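Local structure of catechol 1,2-dioxygenase (1DMH) at residues His132-Gly145 with Pro282-Arg294. The protein catalyses the iron(III)-dependent intradiol cleavage of catechol by O2 to cis,cis-muconate, as a homodimer in the beta-ketoadipate pathway. Numbering follows the deposited sequence.
Sequences HTLILHGTIFDADG and PFAEMVFDLKLTR
His137 holds CG between its backbone N and carbonyl carbon (chi1 60°), while Glu285 runs its CG anti to the backbone N (chi1 175°), and the two ends meet. NE2 of His137 donates to OE2 of Glu285 at 2.7 Å. The carboxylate oxygen lies near the ring plane and is met on its anti side, with the donor well out of the carboxylate plane. The two planes are 51° apart. Val287 CG2 packs 3.4 Å from His137 CE1. These residues share one sheet face with Ile135, whose CG1 rests 3.6 Å from Phe283 CD2.

The backbones form neighbouring parallel strands of the mixed beta sheet of the intradiol dioxygenase domain. The pairing is interrupted after His137 and Val287. There OD1 of Asp289, in place of a backbone carbonyl, accepts from Thr139 N at 2.8 Å, from above the carboxylate plane. A water also donates to this oxygen. Regular pairing resumes at Ile140 and Leu290, whose CD1 atoms touch at 3.6 Å. Leu134, Leu136 and Met286 line this same inner face; Leu134 packs near Ile225 of the catechol site.

Just past strand 133-141, Asp142 O accepts from Lys291 NZ at 3.1 Å. That oxygen also accepts from Gly145 N within a type I turn. Arg294 forms a salt bridge with Asp144, gripping it end-on. NH2 and NH1 both reach OD1 from one face of its plane, NH2 of Arg294 at 2.9 Å from OD1 of Asp144.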
loop_
_atom_site.group_PDB
_atom_site.type_symbol
_atom_site.label_atom_id
_atom_site.label_comp_id
_atom_site.label_asym_id
_atom_site.label_seq_id
_atom_site.Cartn_x
_atom_site.Cartn_y
_atom_site.Cartn_z
ATOM N N HIS A 132 -0.669 37.488 -4.167
ATOM C CA HIS A 132 -1.288 38.529 -4.982
ATOM C C HIS A 132 -2.770 38.493 -4.600
ATOM O O HIS A 132 -3.404 37.443 -4.665
ATOM C CB HIS A 132 -1.098 38.222 -6.465
ATOM C CG HIS A 132 -1.666 39.266 -7.371
ATOM N ND1 HIS A 132 -1.304 40.593 -7.294
ATOM C CD2 HIS A 132 -2.581 39.184 -8.368
ATOM C CE1 HIS A 132 -1.974 41.284 -8.201
ATOM N NE2 HIS A 132 -2.756 40.454 -8.867
ATOM N N THR A 133 -3.312 39.631 -4.183
ATOM C CA THR A 133 -4.707 39.706 -3.758
ATOM C C THR A 133 -5.682 39.211 -4.795
ATOM O O THR A 133 -5.589 39.577 -5.953
ATOM C CB THR A 133 -5.101 41.141 -3.380
ATOM O OG1 THR A 133 -4.182 41.630 -2.409
ATOM C CG2 THR A 133 -6.501 41.175 -2.763
ATOM N N LEU A 134 -6.635 38.398 -4.351
ATOM C CA LEU A 134 -7.659 37.825 -5.222
ATOM C C LEU A 134 -9.022 38.045 -4.577
ATOM O O LEU A 134 -9.202 37.715 -3.403
ATOM C CB LEU A 134 -7.448 36.307 -5.356
ATOM C CG LEU A 134 -8.024 35.488 -6.515
ATOM C CD1 LEU A 134 -8.498 34.182 -5.945
ATOM C CD2 LEU A 134 -9.096 36.188 -7.261
ATOM N N ILE A 135 -9.967 38.608 -5.331
ATOM C CA ILE A 135 -11.347 38.812 -4.845
ATOM C C ILE A 135 -12.108 37.737 -5.640
ATOM O O ILE A 135 -12.153 37.798 -6.872
ATOM C CB ILE A 135 -11.929 40.224 -5.243
ATOM C CG1 ILE A 135 -11.085 41.338 -4.625
ATOM C CG2 ILE A 135 -13.401 40.360 -4.825
ATOM C CD1 ILE A 135 -10.986 41.264 -3.145
ATOM N N LEU A 136 -12.678 36.749 -4.957
ATOM C CA LEU A 136 -13.388 35.671 -5.646
ATOM C C LEU A 136 -14.842 35.751 -5.188
ATOM O O LEU A 136 -15.129 35.769 -3.999
ATOM C CB LEU A 136 -12.788 34.340 -5.232
ATOM C CG LEU A 136 -12.921 33.010 -5.992
ATOM C CD1 LEU A 136 -13.019 31.937 -4.920
ATOM C CD2 LEU A 136 -14.089 32.942 -6.941
ATOM N N HIS A 137 -15.761 35.805 -6.131
ATOM C CA HIS A 137 -17.150 35.899 -5.744
ATOM C C HIS A 137 -18.062 35.257 -6.779
ATOM O O HIS A 137 -17.656 34.960 -7.903
ATOM C CB HIS A 137 -17.504 37.378 -5.517
ATOM C CG HIS A 137 -17.303 38.246 -6.724
ATOM N ND1 HIS A 137 -18.306 38.501 -7.633
ATOM C CD2 HIS A 137 -16.202 38.883 -7.194
ATOM C CE1 HIS A 137 -17.836 39.260 -8.609
ATOM N NE2 HIS A 137 -16.561 39.505 -8.367
ATOM N N GLY A 138 -19.297 35.016 -6.377
ATOM C CA GLY A 138 -20.236 34.413 -7.286
ATOM C C GLY A 138 -21.573 34.244 -6.623
ATOM O O GLY A 138 -21.784 34.700 -5.502
ATOM N N THR A 139 -22.476 33.583 -7.329
ATOM C CA THR A 139 -23.814 33.341 -6.822
ATOM C C THR A 139 -24.059 31.841 -6.836
ATOM O O THR A 139 -23.560 31.139 -7.713
ATOM C CB THR A 139 -24.887 34.015 -7.731
ATOM O OG1 THR A 139 -24.681 35.436 -7.760
ATOM C CG2 THR A 139 -26.305 33.698 -7.216
ATOM N N ILE A 140 -24.806 31.347 -5.855
ATOM C CA ILE A 140 -25.147 29.933 -5.834
ATOM C C ILE A 140 -26.606 29.827 -6.300
ATOM O O ILE A 140 -27.471 30.510 -5.767
ATOM C CB ILE A 140 -25.034 29.333 -4.416
ATOM C CG1 ILE A 140 -23.596 29.470 -3.908
ATOM C CG2 ILE A 140 -25.498 27.861 -4.435
ATOM C CD1 ILE A 140 -22.553 28.790 -4.809
ATOM N N PHE A 141 -26.874 28.985 -7.294
ATOM C CA PHE A 141 -28.232 28.790 -7.803
ATOM C C PHE A 141 -28.810 27.431 -7.439
ATOM O O PHE A 141 -28.092 26.431 -7.491
ATOM C CB PHE A 141 -28.257 28.920 -9.318
ATOM C CG PHE A 141 -27.880 30.277 -9.813
ATOM C CD1 PHE A 141 -28.818 31.308 -9.826
ATOM C CD2 PHE A 141 -26.601 30.532 -10.284
ATOM C CE1 PHE A 141 -28.489 32.574 -10.307
ATOM C CE2 PHE A 141 -26.258 31.802 -10.774
ATOM C CZ PHE A 141 -27.206 32.819 -10.784
ATOM N N ASP A 142 -30.097 27.389 -7.079
ATOM C CA ASP A 142 -30.738 26.120 -6.755
ATOM C C ASP A 142 -31.047 25.369 -8.038
ATOM O O ASP A 142 -30.742 25.844 -9.144
ATOM C CB ASP A 142 -32.028 26.295 -5.933
ATOM C CG ASP A 142 -33.129 27.073 -6.667
ATOM O OD1 ASP A 142 -33.198 27.081 -7.914
ATOM O OD2 ASP A 142 -33.975 27.648 -5.963
ATOM N N ALA A 143 -31.652 24.197 -7.901
ATOM C CA ALA A 143 -31.948 23.399 -9.072
ATOM C C ALA A 143 -32.873 24.094 -10.077
ATOM O O ALA A 143 -32.935 23.680 -11.238
ATOM C CB ALA A 143 -32.520 22.051 -8.655
ATOM N N ASP A 144 -33.574 25.150 -9.657
ATOM C CA ASP A 144 -34.476 25.857 -10.573
ATOM C C ASP A 144 -33.840 27.055 -11.268
ATOM O O ASP A 144 -34.467 27.677 -12.123
ATOM C CB ASP A 144 -35.734 26.341 -9.846
ATOM C CG ASP A 144 -36.537 25.202 -9.258
ATOM O OD1 ASP A 144 -36.740 24.197 -9.965
ATOM O OD2 ASP A 144 -36.974 25.316 -8.095
ATOM N N GLY A 145 -32.605 27.384 -10.906
ATOM C CA GLY A 145 -31.957 28.525 -11.526
ATOM C C GLY A 145 -32.189 29.802 -10.733
ATOM O O GLY A 145 -32.004 30.914 -11.246
ATOM N N PRO A 282 -3.035 46.773 -6.702
ATOM C CA PRO A 282 -3.563 45.926 -7.774
ATOM C C PRO A 282 -3.983 44.540 -7.264
ATOM O O PRO A 282 -3.360 43.981 -6.351
ATOM C CB PRO A 282 -2.401 45.887 -8.777
ATOM C CG PRO A 282 -1.178 46.159 -7.896
ATOM C CD PRO A 282 -1.721 47.308 -7.091
ATOM N N PHE A 283 -5.043 43.996 -7.848
ATOM C CA PHE A 283 -5.554 42.703 -7.412
ATOM C C PHE A 283 -6.172 41.967 -8.596
ATOM O O PHE A 283 -6.412 42.562 -9.659
ATOM C CB PHE A 283 -6.617 42.919 -6.314
ATOM C CG PHE A 283 -7.876 43.579 -6.811
ATOM C CD1 PHE A 283 -7.941 44.960 -6.968
ATOM C CD2 PHE A 283 -8.976 42.818 -7.192
ATOM C CE1 PHE A 283 -9.083 45.582 -7.502
ATOM C CE2 PHE A 283 -10.122 43.423 -7.725
ATOM C CZ PHE A 283 -10.172 44.814 -7.881
ATOM N N ALA A 284 -6.424 40.670 -8.411
ATOM C CA ALA A 284 -7.055 39.856 -9.441
ATOM C C ALA A 284 -8.519 39.591 -9.013
ATOM O O ALA A 284 -8.845 39.539 -7.817
ATOM C CB ALA A 284 -6.301 38.544 -9.592
ATOM N N GLU A 285 -9.405 39.456 -9.993
ATOM C CA GLU A 285 -10.802 39.156 -9.702
ATOM C C GLU A 285 -11.280 37.946 -10.518
ATOM O O GLU A 285 -11.002 37.847 -11.726
ATOM C CB GLU A 285 -11.708 40.359 -9.999
ATOM C CG GLU A 285 -13.199 40.061 -9.835
ATOM C CD GLU A 285 -14.073 41.250 -10.171
ATOM O OE1 GLU A 285 -13.789 41.934 -11.180
ATOM O OE2 GLU A 285 -15.064 41.496 -9.451
ATOM N N MET A 286 -11.976 37.029 -9.847
ATOM C CA MET A 286 -12.554 35.840 -10.477
ATOM C C MET A 286 -14.004 35.755 -10.022
ATOM O O MET A 286 -14.312 35.958 -8.853
ATOM C CB MET A 286 -11.830 34.557 -10.064
ATOM C CG MET A 286 -10.364 34.484 -10.489
ATOM S SD MET A 286 -9.506 32.979 -9.939
ATOM C CE MET A 286 -10.228 31.788 -10.987
ATOM N N VAL A 287 -14.899 35.499 -10.966
ATOM C CA VAL A 287 -16.313 35.360 -10.669
ATOM C C VAL A 287 -16.634 33.903 -11.011
ATOM O O VAL A 287 -16.239 33.422 -12.066
ATOM C CB VAL A 287 -17.178 36.282 -11.577
ATOM C CG1 VAL A 287 -18.655 36.147 -11.220
ATOM C CG2 VAL A 287 -16.730 37.709 -11.436
ATOM N N PHE A 288 -17.309 33.183 -10.128
ATOM C CA PHE A 288 -17.661 31.805 -10.455
ATOM C C PHE A 288 -18.963 31.463 -9.763
ATOM O O PHE A 288 -19.037 31.471 -8.536
ATOM C CB PHE A 288 -16.577 30.814 -10.013
ATOM C CG PHE A 288 -16.839 29.402 -10.477
ATOM C CD1 PHE A 288 -16.931 29.111 -11.840
ATOM C CD2 PHE A 288 -17.052 28.374 -9.565
ATOM C CE1 PHE A 288 -17.236 27.816 -12.291
ATOM C CE2 PHE A 288 -17.355 27.084 -10.010
ATOM C CZ PHE A 288 -17.446 26.816 -11.382
ATOM N N ASP A 289 -19.999 31.212 -10.564
ATOM C CA ASP A 289 -21.316 30.843 -10.035
ATOM C C ASP A 289 -21.426 29.337 -10.079
ATOM O O ASP A 289 -20.868 28.689 -10.979
ATOM C CB ASP A 289 -22.470 31.388 -10.882
ATOM C CG ASP A 289 -22.458 32.883 -11.007
ATOM O OD1 ASP A 289 -21.992 33.574 -10.080
ATOM O OD2 ASP A 289 -22.957 33.365 -12.029
ATOM N N LEU A 290 -22.158 28.786 -9.118
ATOM C CA LEU A 290 -22.368 27.346 -9.059
ATOM C C LEU A 290 -23.854 27.056 -9.024
ATOM O O LEU A 290 -24.606 27.752 -8.347
ATOM C CB LEU A 290 -21.708 26.743 -7.818
ATOM C CG LEU A 290 -20.192 26.928 -7.799
ATOM C CD1 LEU A 290 -19.915 28.265 -7.145
ATOM C CD2 LEU A 290 -19.482 25.804 -7.031
ATOM N N LYS A 291 -24.270 26.033 -9.766
ATOM C CA LYS A 291 -25.675 25.631 -9.811
ATOM C C LYS A 291 -25.755 24.215 -9.251
ATOM O O LYS A 291 -25.003 23.319 -9.671
ATOM C CB LYS A 291 -26.217 25.674 -11.246
ATOM C CG LYS A 291 -27.723 25.359 -11.342
ATOM C CD LYS A 291 -28.219 25.516 -12.789
ATOM C CE LYS A 291 -29.656 25.027 -12.993
ATOM N NZ LYS A 291 -30.623 25.826 -12.213
ATOM N N LEU A 292 -26.665 24.031 -8.299
ATOM C CA LEU A 292 -26.843 22.750 -7.616
ATOM C C LEU A 292 -27.939 21.832 -8.191
ATOM O O LEU A 292 -28.816 22.270 -8.935
ATOM C CB LEU A 292 -27.129 23.012 -6.133
ATOM C CG LEU A 292 -26.135 23.820 -5.295
ATOM C CD1 LEU A 292 -26.633 23.833 -3.867
ATOM C CD2 LEU A 292 -24.738 23.204 -5.348
ATOM N N THR A 293 -27.865 20.549 -7.852
ATOM C CA THR A 293 -28.867 19.593 -8.300
ATOM C C THR A 293 -29.679 19.129 -7.081
ATOM O O THR A 293 -29.196 19.131 -5.937
ATOM C CB THR A 293 -28.222 18.372 -9.002
ATOM O OG1 THR A 293 -27.308 17.735 -8.107
ATOM C CG2 THR A 293 -27.453 18.803 -10.238
ATOM N N ARG A 294 -30.930 18.756 -7.342
ATOM C CA ARG A 294 -31.842 18.291 -6.306
ATOM C C ARG A 294 -31.531 16.868 -5.867
ATOM O O ARG A 294 -30.929 16.087 -6.617
ATOM C CB ARG A 294 -33.292 18.297 -6.812
ATOM C CG ARG A 294 -33.994 19.632 -6.867
ATOM C CD ARG A 294 -35.503 19.375 -6.962
ATOM N NE ARG A 294 -36.291 20.600 -6.842
ATOM C CZ ARG A 294 -36.409 21.518 -7.800
ATOM N NH1 ARG A 294 -35.784 21.353 -8.965
ATOM N NH2 ARG A 294 -37.165 22.595 -7.600
HETATM O O HOH W 1 -22.150 36.163 -9.893
#